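Local coordinates for protein YibA (Escherichia coli, PDB 1OYZ) that is of unknown function, possibly an oxidoreductase, and folds as a curved helical solenoid containing HEAT repeats, at residues V46-G51 with G74-G79; Q132-A137 with I161-N166; E211-L216 with K222-V227; T259-Y262 with D266-I269. All coordinates share one frame; numbering follows the deposited sequence.

All four contacts join one helix, or its end, to another of the same all-helical chain, but burial and chemistry differ. Interactions 2 and 3 are both buried and without a cross-segment hydrogen bond; interaction 3 is aliphatic throughout, while in interaction 2 a leucine packs on backbone and on the carbons of polar side chains. Interaction 1 is partly buried and mixed: a glutamine amide bonds a backbone carbonyl beside a leucine–isoleucine pair. Interaction 4, a surface contact about 33 Å from the chain centre, also pairs a side-chain amide with a carbonyl. No helix serves in two of them. Interactions 1 and 2 join helices with one helix between them in sequence, whereas interactions 3 and 4 join sequence neighbours.

Interaction 1 (V46-G51 with G74-G79); sequences VLQLRG and GAFILG
Gln48 reaches across to Phe76 and Ile77 with its whole side chain, and each atom beyond CB has a definable neighbour. Its CB points neither at the partner helix nor from it; the first torsion, which sets CG beside the backbone N and anti to the carbonyl carbon (chi1 -67°), starts an extended chain toward 74-79. Gln48 CG lies 3.6 Å from Ile77 O. Gln48 CD comes next, 4.0 Å from Phe76 CE2, and Gln48 OE1 stands 3.9 Å from Phe76 CZ. At the tip, NE2 does two things. Gln48 NE2 hydrogen-bonds to Phe76 O at 2.9 Å, with a bent N-H...O angle of 141°, and it sits over the centre of the Phe76 ring, 3.5 Å above the plane. The bond leaves nearly in the amide plane of Gln48 but meets the carbonyl from above its plane; Gly79 N donates to Phe76 O from the opposite face, a helical bond, so two donors grip this oxygen. The helices concerned, 37-50 and 68-80, are separated in sequence by helix 53-63 and run roughly parallel, their local axes 34° apart and 9.0 Å at closest approach, as in stacked helical repeats of the HEAT type. An alanine at Gln48 is likely to leave Phe76 O with one donor fewer and uncover a face of the Phe76 ring. On the apolar side, Leu47 CD1 meets Ile77 CD1 at 4.0 Å, and Leu28 and Phe29 of helix 25-31 also touch Leu47, while Ala59 of helix 53-63 touches Ile77.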
loop_
_atom_site.group_PDB
_atom_site.type_symbol
_atom_site.label_atom_id
_atom_site.label_comp_id
_atom_site.label_asym_id
_atom_site.label_seq_id
_atom_site.Cartn_x
_atom_site.Cartn_y
_atom_site.Cartn_z
ATOM N N VAL A 46 -8.295 -20.279 2.809
ATOM C CA VAL A 46 -9.511 -21.045 2.581
ATOM C C VAL A 46 -10.471 -20.731 3.707
ATOM O O VAL A 46 -11.678 -20.566 3.488
ATOM C CB VAL A 46 -9.250 -22.554 2.546
ATOM C CG1 VAL A 46 -10.535 -23.290 2.206
ATOM C CG2 VAL A 46 -8.171 -22.867 1.537
ATOM N N LEU A 47 -9.928 -20.604 4.915
ATOM C CA LEU A 47 -10.786 -20.287 6.060
ATOM C C LEU A 47 -11.431 -18.901 5.904
ATOM O O LEU A 47 -12.615 -18.727 6.205
ATOM C CB LEU A 47 -9.993 -20.394 7.387
ATOM C CG LEU A 47 -9.571 -21.841 7.724
ATOM C CD1 LEU A 47 -8.818 -21.952 9.038
ATOM C CD2 LEU A 47 -10.822 -22.657 7.792
ATOM N N GLN A 48 -10.676 -17.921 5.410
ATOM C CA GLN A 48 -11.247 -16.586 5.238
ATOM C C GLN A 48 -12.394 -16.642 4.233
ATOM O O GLN A 48 -13.359 -15.891 4.354
ATOM C CB GLN A 48 -10.205 -15.556 4.736
ATOM C CG GLN A 48 -9.056 -15.181 5.689
ATOM C CD GLN A 48 -7.952 -14.374 4.964
ATOM O OE1 GLN A 48 -7.610 -14.686 3.828
ATOM N NE2 GLN A 48 -7.390 -13.356 5.630
ATOM N N LEU A 49 -12.276 -17.529 3.244
ATOM C CA LEU A 49 -13.301 -17.682 2.192
ATOM C C LEU A 49 -14.594 -18.360 2.639
ATOM O O LEU A 49 -15.683 -17.835 2.417
ATOM C CB LEU A 49 -12.738 -18.473 0.993
ATOM C CG LEU A 49 -13.710 -18.853 -0.143
ATOM C CD1 LEU A 49 -14.081 -17.619 -0.928
ATOM C CD2 LEU A 49 -13.081 -19.880 -1.080
ATOM N N ARG A 50 -14.475 -19.529 3.257
ATOM C CA ARG A 50 -15.658 -20.282 3.677
ATOM C C ARG A 50 -16.021 -19.961 5.097
ATOM O O ARG A 50 -17.182 -20.010 5.487
ATOM C CB ARG A 50 -15.391 -21.784 3.619
ATOM C CG ARG A 50 -14.753 -22.284 2.345
ATOM C CD ARG A 50 -14.875 -23.820 2.231
ATOM N NE ARG A 50 -14.488 -24.525 3.454
ATOM C CZ ARG A 50 -13.650 -25.558 3.489
ATOM N NH1 ARG A 50 -13.111 -25.985 2.363
ATOM N NH2 ARG A 50 -13.374 -26.189 4.643
ATOM N N GLY A 51 -14.977 -19.680 5.863
ATOM C CA GLY A 51 -15.083 -19.374 7.272
ATOM C C GLY A 51 -16.432 -19.248 7.933
ATOM O O GLY A 51 -17.217 -18.377 7.592
ATOM N N GLY A 74 -4.273 -15.854 13.434
ATOM C CA GLY A 74 -5.630 -15.572 13.861
ATOM C C GLY A 74 -6.097 -14.188 13.437
ATOM O O GLY A 74 -7.227 -14.012 12.967
ATOM N N ALA A 75 -5.221 -13.206 13.616
ATOM C CA ALA A 75 -5.519 -11.832 13.249
ATOM C C ALA A 75 -5.644 -11.736 11.727
ATOM O O ALA A 75 -6.479 -10.994 11.220
ATOM C CB ALA A 75 -4.423 -10.913 13.751
ATOM N N PHE A 76 -4.834 -12.503 11.004
ATOM C CA PHE A 76 -4.906 -12.498 9.534
ATOM C C PHE A 76 -6.292 -13.008 9.106
ATOM O O PHE A 76 -7.003 -12.360 8.335
ATOM C CB PHE A 76 -3.814 -13.404 8.946
ATOM C CG PHE A 76 -3.891 -13.581 7.439
ATOM C CD1 PHE A 76 -3.737 -12.491 6.580
ATOM C CD2 PHE A 76 -4.062 -14.859 6.884
ATOM C CE1 PHE A 76 -3.741 -12.664 5.194
ATOM C CE2 PHE A 76 -4.068 -15.050 5.497
ATOM C CZ PHE A 76 -3.906 -13.948 4.642
ATOM N N ILE A 77 -6.674 -14.166 9.620
ATOM C CA ILE A 77 -7.962 -14.737 9.282
ATOM C C ILE A 77 -9.075 -13.749 9.559
ATOM O O ILE A 77 -9.945 -13.503 8.714
ATOM C CB ILE A 77 -8.211 -16.052 10.074
ATOM C CG1 ILE A 77 -7.320 -17.155 9.532
ATOM C CG2 ILE A 77 -9.640 -16.527 9.904
ATOM C CD1 ILE A 77 -7.383 -18.424 10.316
ATOM N N LEU A 78 -9.016 -13.161 10.742
ATOM C CA LEU A 78 -10.010 -12.202 11.204
ATOM C C LEU A 78 -10.157 -10.957 10.321
ATOM O O LEU A 78 -11.189 -10.301 10.336
ATOM C CB LEU A 78 -9.660 -11.813 12.651
ATOM C CG LEU A 78 -10.537 -12.308 13.819
ATOM C CD1 LEU A 78 -11.186 -13.623 13.493
ATOM C CD2 LEU A 78 -9.717 -12.398 15.101
ATOM N N GLY A 79 -9.141 -10.626 9.542
ATOM C CA GLY A 79 -9.265 -9.445 8.697
ATOM C C GLY A 79 -10.193 -9.580 7.493
ATOM O O GLY A 79 -10.694 -8.578 6.976
#

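Interaction 2 (Q132-A137 with I161-N166); sequences QSQITA and IPLLIN
Leu163 carries this contact alone from its side, meeting Ser133, Gln134 and Ala137 of 132-137. The first kind of interaction is methyl against backbone. Leu163 CD1 rests 3.6 Å from Ser133 O and 3.7 Å from Gln134 N, and thus lies on the peptide link between these residues; Leu163 CD2 is 4.0 Å from Gln134 CA. With CG anti to the carbonyl carbon (chi1 -57°) and CD1 at the far end of the extended branch (chi2 -171°), the side chain holds one methyl out as the leading atom while the other follows alongside.

Side-chain contacts form the second kind. CD1 of Leu163 touches Ser133 CB at 3.7 Å, and the Gln134 CG to Leu163 CD1 approach is longer, 4.3 Å. Ala137 CB faces Leu163 CB at 4.4 Å, so the leucine is met at both its base and its tip.

No hydrogen bond crosses the contact; the polar atoms of Ser133 are engaged on their own side. Ser133 OG is hydrogen-bonded to Ile129 O of its own helix, while Ser133 O accepts from Ala137 N at 2.9 Å.

Both helices, 126-136 and 161-168, belong to the HEAT-repeat part of the chain; between them in sequence comes helix 142-153, whose Thr148 touches both Ser133 and Ala137 and whose Ile152 adds to the cover over Ser133.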
loop_
_atom_site.group_PDB
_atom_site.type_symbol
_atom_site.label_atom_id
_atom_site.label_comp_id
_atom_site.label_asym_id
_atom_site.label_seq_id
_atom_site.Cartn_x
_atom_site.Cartn_y
_atom_site.Cartn_z
ATOM N N GLN A 132 -5.840 5.066 15.654
ATOM C CA GLN A 132 -4.898 3.957 15.672
ATOM C C GLN A 132 -3.618 4.322 14.931
ATOM O O GLN A 132 -2.522 4.041 15.415
ATOM C CB GLN A 132 -5.515 2.730 15.009
ATOM C CG GLN A 132 -4.649 1.480 15.041
ATOM C CD GLN A 132 -5.265 0.375 14.211
ATOM O OE1 GLN A 132 -5.021 0.271 12.993
ATOM N NE2 GLN A 132 -6.111 -0.432 14.848
ATOM N N SER A 133 -3.763 4.940 13.758
ATOM C CA SER A 133 -2.593 5.303 12.956
ATOM C C SER A 133 -1.826 6.448 13.616
ATOM O O SER A 133 -0.604 6.558 13.461
ATOM C CB SER A 133 -3.031 5.687 11.552
ATOM O OG SER A 133 -3.838 4.660 10.982
ATOM N N GLN A 134 -2.531 7.278 14.383
ATOM C CA GLN A 134 -1.852 8.369 15.063
ATOM C C GLN A 134 -0.754 7.855 15.983
ATOM O O GLN A 134 0.181 8.577 16.321
ATOM C CB GLN A 134 -2.843 9.196 15.855
ATOM C CG GLN A 134 -3.671 10.050 14.947
ATOM C CD GLN A 134 -4.858 10.660 15.639
ATOM O OE1 GLN A 134 -5.551 11.501 15.065
ATOM N NE2 GLN A 134 -5.110 10.242 16.878
ATOM N N ILE A 135 -0.848 6.605 16.403
ATOM C CA ILE A 135 0.216 6.119 17.242
ATOM C C ILE A 135 1.044 5.071 16.498
ATOM O O ILE A 135 2.276 5.019 16.633
ATOM C CB ILE A 135 -0.338 5.591 18.622
ATOM C CG1 ILE A 135 -0.110 4.119 18.769
ATOM C CG2 ILE A 135 -1.785 5.948 18.810
ATOM C CD1 ILE A 135 1.170 3.841 19.438
ATOM N N THR A 136 0.397 4.262 15.659
ATOM C CA THR A 136 1.154 3.233 14.977
ATOM C C THR A 136 2.082 3.760 13.889
ATOM O O THR A 136 3.057 3.109 13.544
ATOM C CB THR A 136 0.242 2.167 14.364
ATOM O OG1 THR A 136 1.065 1.119 13.865
ATOM C CG2 THR A 136 -0.556 2.708 13.231
ATOM N N ALA A 137 1.762 4.925 13.334
ATOM C CA ALA A 137 2.622 5.487 12.320
ATOM C C ALA A 137 3.999 5.786 12.968
ATOM O O ALA A 137 4.984 5.968 12.263
ATOM C CB ALA A 137 2.005 6.754 11.733
ATOM N N ILE A 161 -2.982 13.476 6.965
ATOM C CA ILE A 161 -1.949 14.236 6.278
ATOM C C ILE A 161 -0.656 14.347 7.051
ATOM O O ILE A 161 0.399 13.971 6.565
ATOM C CB ILE A 161 -2.465 15.631 5.914
ATOM C CG1 ILE A 161 -3.480 15.466 4.778
ATOM C CG2 ILE A 161 -1.281 16.581 5.564
ATOM C CD1 ILE A 161 -4.082 16.757 4.260
ATOM N N PRO A 162 -0.725 14.867 8.270
ATOM C CA PRO A 162 0.457 15.018 9.112
ATOM C C PRO A 162 1.204 13.686 9.268
ATOM O O PRO A 162 2.429 13.648 9.266
ATOM C CB PRO A 162 -0.126 15.519 10.420
ATOM C CG PRO A 162 -1.382 16.271 9.973
ATOM C CD PRO A 162 -1.943 15.370 8.933
ATOM N N LEU A 163 0.460 12.594 9.403
ATOM C CA LEU A 163 1.069 11.271 9.556
ATOM C C LEU A 163 1.806 10.956 8.254
ATOM O O LEU A 163 2.970 10.576 8.254
ATOM C CB LEU A 163 -0.011 10.223 9.834
ATOM C CG LEU A 163 -0.915 10.458 11.059
ATOM C CD1 LEU A 163 -1.733 9.183 11.259
ATOM C CD2 LEU A 163 -0.108 10.777 12.356
ATOM N N LEU A 164 1.083 11.128 7.158
ATOM C CA LEU A 164 1.592 10.945 5.812
ATOM C C LEU A 164 2.916 11.696 5.631
ATOM O O LEU A 164 3.916 11.134 5.169
ATOM C CB LEU A 164 0.547 11.461 4.819
ATOM C CG LEU A 164 -0.168 10.394 3.977
ATOM C CD1 LEU A 164 -0.017 9.025 4.602
ATOM C CD2 LEU A 164 -1.634 10.775 3.809
ATOM N N ILE A 165 2.933 12.964 6.034
ATOM C CA ILE A 165 4.133 13.764 5.916
ATOM C C ILE A 165 5.268 13.134 6.695
ATOM O O ILE A 165 6.380 13.016 6.181
ATOM C CB ILE A 165 3.862 15.213 6.399
ATOM C CG1 ILE A 165 2.905 15.893 5.427
ATOM C CG2 ILE A 165 5.158 16.009 6.490
ATOM C CD1 ILE A 165 2.548 17.318 5.804
ATOM N N ASN A 166 5.014 12.697 7.929
ATOM C CA ASN A 166 6.110 12.086 8.683
ATOM C C ASN A 166 6.592 10.794 8.003
ATOM O O ASN A 166 7.781 10.495 8.033
ATOM C CB ASN A 166 5.692 11.801 10.132
ATOM C CG ASN A 166 6.854 11.950 11.116
ATOM O OD1 ASN A 166 7.420 13.030 11.259
ATOM N ND2 ASN A 166 7.224 10.860 11.782
#

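Interaction 3 (E211-L216 with K222-V227); sequences EAIIGL and KRVLSV
Ile213 is the first residue of 211-216 to meet the other segment, and it does so at two levels. Its CA is 3.9 Å from Val224 CG2, and its CG1 is 4.1 Å from the same Val224 methyl, the two side chains crossing at about a right angle. CG1 stands beside the backbone N and anti to the carbonyl carbon (chi1 -69°), which carries Ile213 CD1 onward to Val227, where it is 3.9 Å from Val227 CG2. That last pair deserves caution, because Val227 CG1 is modelled too close to Val224 O and the valine's rotamer is therefore doubtful.

The next contact along the helix is made by Leu216, about one turn after Ile213. Here the base of the side chain does the touching: Leu216 CB is 3.9 Å from Val224 CB and 4.1 Å from Val224 CG2. Val224 thus presses between Ile213 and Leu216, its CG2, anti to the backbone N, directed at both. Phe197 and Val198 of helix 191-200 also touch Leu216, and Leu248 of helix 239-248 touches Val224, so the hydrophobic seam continues to both neighbouring helices.

No hydrogen bond crosses; the contact is van der Waals packing of side chains, with Ile213 CA taking part. Val224 sits in the helically shaped approach to helix 225-232 and Val227 in that helix, so the apolar seam against helix 206-218 is consistent with the packing of consecutive helices in an alpha-solenoid such as the HEAT type.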
loop_
_atom_site.group_PDB
_atom_site.type_symbol
_atom_site.label_atom_id
_atom_site.label_comp_id
_atom_site.label_asym_id
_atom_site.label_seq_id
_atom_site.Cartn_x
_atom_site.Cartn_y
_atom_site.Cartn_z
ATOM N N GLU A 211 7.567 8.899 -7.901
ATOM C CA GLU A 211 6.341 9.448 -7.314
ATOM C C GLU A 211 6.472 10.965 -7.024
ATOM O O GLU A 211 5.496 11.724 -7.148
ATOM C CB GLU A 211 5.966 8.702 -6.014
ATOM C CG GLU A 211 5.426 7.223 -6.210
ATOM C CD GLU A 211 4.047 7.135 -6.848
ATOM O OE1 GLU A 211 3.253 8.068 -6.570
ATOM O OE2 GLU A 211 3.720 6.129 -7.587
ATOM N N ALA A 212 7.669 11.401 -6.620
ATOM C CA ALA A 212 7.910 12.827 -6.335
ATOM C C ALA A 212 7.768 13.612 -7.644
ATOM O O ALA A 212 7.123 14.666 -7.698
ATOM C CB ALA A 212 9.318 13.017 -5.740
ATOM N N ILE A 213 8.361 13.082 -8.701
ATOM C CA ILE A 213 8.266 13.715 -10.007
ATOM C C ILE A 213 6.827 13.820 -10.485
ATOM O O ILE A 213 6.388 14.887 -10.948
ATOM C CB ILE A 213 9.091 12.943 -11.055
ATOM C CG1 ILE A 213 10.582 13.114 -10.732
ATOM C CG2 ILE A 213 8.762 13.457 -12.462
ATOM C CD1 ILE A 213 11.490 12.188 -11.441
ATOM N N ILE A 214 6.058 12.735 -10.377
ATOM C CA ILE A 214 4.672 12.842 -10.849
ATOM C C ILE A 214 3.900 13.749 -9.892
ATOM O O ILE A 214 3.062 14.548 -10.305
ATOM C CB ILE A 214 3.962 11.441 -11.006
ATOM C CG1 ILE A 214 3.126 11.133 -9.803
ATOM C CG2 ILE A 214 4.970 10.314 -11.204
ATOM C CD1 ILE A 214 1.686 11.435 -10.067
ATOM N N GLY A 215 4.195 13.640 -8.602
ATOM C CA GLY A 215 3.505 14.485 -7.645
ATOM C C GLY A 215 3.771 15.971 -7.888
ATOM O O GLY A 215 2.838 16.793 -7.901
ATOM N N LEU A 216 5.032 16.327 -8.092
ATOM C CA LEU A 216 5.346 17.736 -8.312
ATOM C C LEU A 216 4.779 18.200 -9.638
ATOM O O LEU A 216 4.253 19.297 -9.730
ATOM C CB LEU A 216 6.861 17.982 -8.242
ATOM C CG LEU A 216 7.355 17.894 -6.794
ATOM C CD1 LEU A 216 8.866 17.819 -6.706
ATOM C CD2 LEU A 216 6.840 19.102 -6.037
ATOM N N LYS A 222 7.359 24.098 -10.630
ATOM C CA LYS A 222 8.532 24.153 -11.478
ATOM C C LYS A 222 9.841 23.712 -10.869
ATOM O O LYS A 222 10.827 23.551 -11.577
ATOM C CB LYS A 222 8.613 25.547 -12.107
ATOM C CG LYS A 222 7.524 25.680 -13.170
ATOM C CD LYS A 222 7.061 27.111 -13.451
ATOM C CE LYS A 222 6.129 27.130 -14.657
ATOM N NZ LYS A 222 5.605 28.476 -14.900
ATOM N N ARG A 223 9.876 23.469 -9.565
ATOM C CA ARG A 223 11.137 22.986 -9.029
ATOM C C ARG A 223 11.460 21.569 -9.553
ATOM O O ARG A 223 12.569 21.070 -9.351
ATOM C CB ARG A 223 11.140 23.035 -7.499
ATOM C CG ARG A 223 11.203 24.479 -6.979
ATOM C CD ARG A 223 9.975 24.826 -6.190
ATOM N NE ARG A 223 9.971 24.149 -4.902
ATOM C CZ ARG A 223 8.904 24.023 -4.119
ATOM N NH1 ARG A 223 7.733 24.523 -4.494
ATOM N NH2 ARG A 223 9.011 23.423 -2.947
ATOM N N VAL A 224 10.536 20.923 -10.262
ATOM C CA VAL A 224 10.867 19.580 -10.776
ATOM C C VAL A 224 11.591 19.668 -12.135
ATOM O O VAL A 224 12.223 18.724 -12.571
ATOM C CB VAL A 224 9.570 18.684 -10.924
ATOM C CG1 VAL A 224 8.812 19.030 -12.226
ATOM C CG2 VAL A 224 9.929 17.188 -10.876
ATOM N N LEU A 225 11.497 20.811 -12.802
ATOM C CA LEU A 225 12.101 20.977 -14.129
ATOM C C LEU A 225 13.468 20.377 -14.404
ATOM O O LEU A 225 13.666 19.619 -15.370
ATOM C CB LEU A 225 12.181 22.454 -14.500
ATOM C CG LEU A 225 11.063 22.991 -15.381
ATOM C CD1 LEU A 225 10.855 22.084 -16.587
ATOM C CD2 LEU A 225 9.796 23.073 -14.551
ATOM N N SER A 226 14.433 20.734 -13.578
ATOM C CA SER A 226 15.783 20.233 -13.806
ATOM C C SER A 226 15.880 18.697 -13.857
ATOM O O SER A 226 16.455 18.132 -14.782
ATOM C CB SER A 226 16.718 20.785 -12.729
ATOM O OG SER A 226 18.061 20.641 -13.150
ATOM N N VAL A 227 15.315 18.022 -12.867
ATOM C CA VAL A 227 15.391 16.561 -12.848
ATOM C C VAL A 227 14.558 16.004 -13.992
ATOM O O VAL A 227 14.947 15.056 -14.665
ATOM C CB VAL A 227 14.903 15.994 -11.477
ATOM C CG1 VAL A 227 13.623 16.699 -11.076
ATOM C CG2 VAL A 227 14.654 14.485 -11.569
#

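Interaction 4 (T259-Y262 with D266-I269); sequences TMLY and DNEI
Leu261 and Asn267 make this contact by themselves, and their conformations explain it. Asn267 holds CG between its backbone N and carbonyl carbon (chi1 49°), the crowded position, and this turns the amide toward the end of the preceding helix. ND2 donates to Leu261 O in a nearly straight hydrogen bond, N-H...O 162°, lying in the amide plane and only moderately tilted from the carbonyl plane. The Asn267 ND2 to Leu261 O separation of 2.5 Å is unusually short, so its exact length is doubtful.

Leu261 CG is anti to the carbonyl carbon (chi1 -76°), and Leu261 CD2 swings over to lie 3.8 Å from Asn267 CB and 3.9 Å from Asn267 CG, so that the side chains cross at about a right angle and the leucine methyl meets the root of the amide. The same leucine touches Ile270, Thr271 and Ile274 of helix 268-277. A valine at Asn267 would probably leave Leu261 O without this donor and the turn without its polar tie.

Asn267 occupies the N-cap position before helix 268-277, yet its side chain makes no capping bond; it bonds back instead to the C-terminal end of helix 254-261, closing a short-looped helical hairpin such as recurs in alpha-solenoids.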
loop_
_atom_site.group_PDB
_atom_site.type_symbol
_atom_site.label_atom_id
_atom_site.label_comp_id
_atom_site.label_asym_id
_atom_site.label_seq_id
_atom_site.Cartn_x
_atom_site.Cartn_y
_atom_site.Cartn_z
ATOM N N THR A 259 12.240 16.522 -29.959
ATOM C CA THR A 259 13.406 15.699 -30.267
ATOM C C THR A 259 13.153 14.189 -30.064
ATOM O O THR A 259 13.637 13.350 -30.838
ATOM C CB THR A 259 14.592 16.077 -29.346
ATOM O OG1 THR A 259 15.069 17.381 -29.692
ATOM C CG2 THR A 259 15.715 15.084 -29.479
HETATM N N MSE A 260 12.422 13.861 -28.999
HETATM C CA MSE A 260 12.133 12.468 -28.636
HETATM C C MSE A 260 11.206 11.785 -29.636
HETATM O O MSE A 260 11.266 10.561 -29.819
HETATM C CB MSE A 260 11.527 12.412 -27.235
HETATM C CG MSE A 260 12.468 12.970 -26.168
HETATM SE SE MSE A 260 11.603 13.012 -24.442
HETATM C CE MSE A 260 11.444 14.929 -24.153
ATOM N N LEU A 261 10.356 12.585 -30.273
ATOM C CA LEU A 261 9.448 12.074 -31.286
ATOM C C LEU A 261 10.233 11.234 -32.311
ATOM O O LEU A 261 9.775 10.173 -32.740
ATOM C CB LEU A 261 8.730 13.239 -32.009
ATOM C CG LEU A 261 7.575 13.991 -31.318
ATOM C CD1 LEU A 261 7.112 15.185 -32.170
ATOM C CD2 LEU A 261 6.397 13.024 -31.091
ATOM N N TYR A 262 11.427 11.696 -32.681
ATOM C CA TYR A 262 12.227 10.985 -33.675
ATOM C C TYR A 262 13.155 9.953 -33.061
ATOM O O TYR A 262 13.861 9.237 -33.774
ATOM C CB TYR A 262 13.066 11.982 -34.489
ATOM C CG TYR A 262 12.275 13.160 -35.007
ATOM C CD1 TYR A 262 11.995 14.253 -34.180
ATOM C CD2 TYR A 262 11.752 13.162 -36.304
ATOM C CE1 TYR A 262 11.208 15.320 -34.629
ATOM C CE2 TYR A 262 10.967 14.217 -36.762
ATOM C CZ TYR A 262 10.696 15.291 -35.918
ATOM O OH TYR A 262 9.898 16.315 -36.361
ATOM N N ASP A 266 7.540 4.269 -30.891
ATOM C CA ASP A 266 6.154 4.613 -30.569
ATOM C C ASP A 266 6.158 5.907 -29.762
ATOM O O ASP A 266 6.258 5.881 -28.540
ATOM C CB ASP A 266 5.525 3.519 -29.730
ATOM C CG ASP A 266 6.394 3.145 -28.560
ATOM O OD1 ASP A 266 5.876 2.512 -27.613
ATOM O OD2 ASP A 266 7.607 3.487 -28.597
ATOM N N ASN A 267 6.027 7.037 -30.439
ATOM C CA ASN A 267 6.059 8.323 -29.756
ATOM C C ASN A 267 4.695 8.920 -29.452
ATOM O O ASN A 267 4.577 10.120 -29.190
ATOM C CB ASN A 267 6.856 9.306 -30.602
ATOM C CG ASN A 267 6.412 9.291 -32.049
ATOM O OD1 ASN A 267 5.240 9.042 -32.323
ATOM N ND2 ASN A 267 7.335 9.560 -32.976
ATOM N N GLU A 268 3.658 8.100 -29.482
ATOM C CA GLU A 268 2.327 8.619 -29.210
ATOM C C GLU A 268 2.253 9.340 -27.849
ATOM O O GLU A 268 1.778 10.473 -27.769
ATOM C CB GLU A 268 1.301 7.482 -29.256
ATOM C CG GLU A 268 -0.001 7.807 -28.554
ATOM C CD GLU A 268 -0.926 6.609 -28.468
ATOM O OE1 GLU A 268 -1.562 6.282 -29.497
ATOM O OE2 GLU A 268 -1.010 5.984 -27.377
ATOM N N ILE A 269 2.725 8.677 -26.796
ATOM C CA ILE A 269 2.690 9.234 -25.446
ATOM C C ILE A 269 3.420 10.586 -25.395
ATOM O O ILE A 269 3.049 11.492 -24.650
ATOM C CB ILE A 269 3.283 8.216 -24.419
ATOM C CG1 ILE A 269 3.029 8.724 -22.991
ATOM C CG2 ILE A 269 4.778 7.953 -24.704
ATOM C CD1 ILE A 269 3.586 7.811 -21.907
#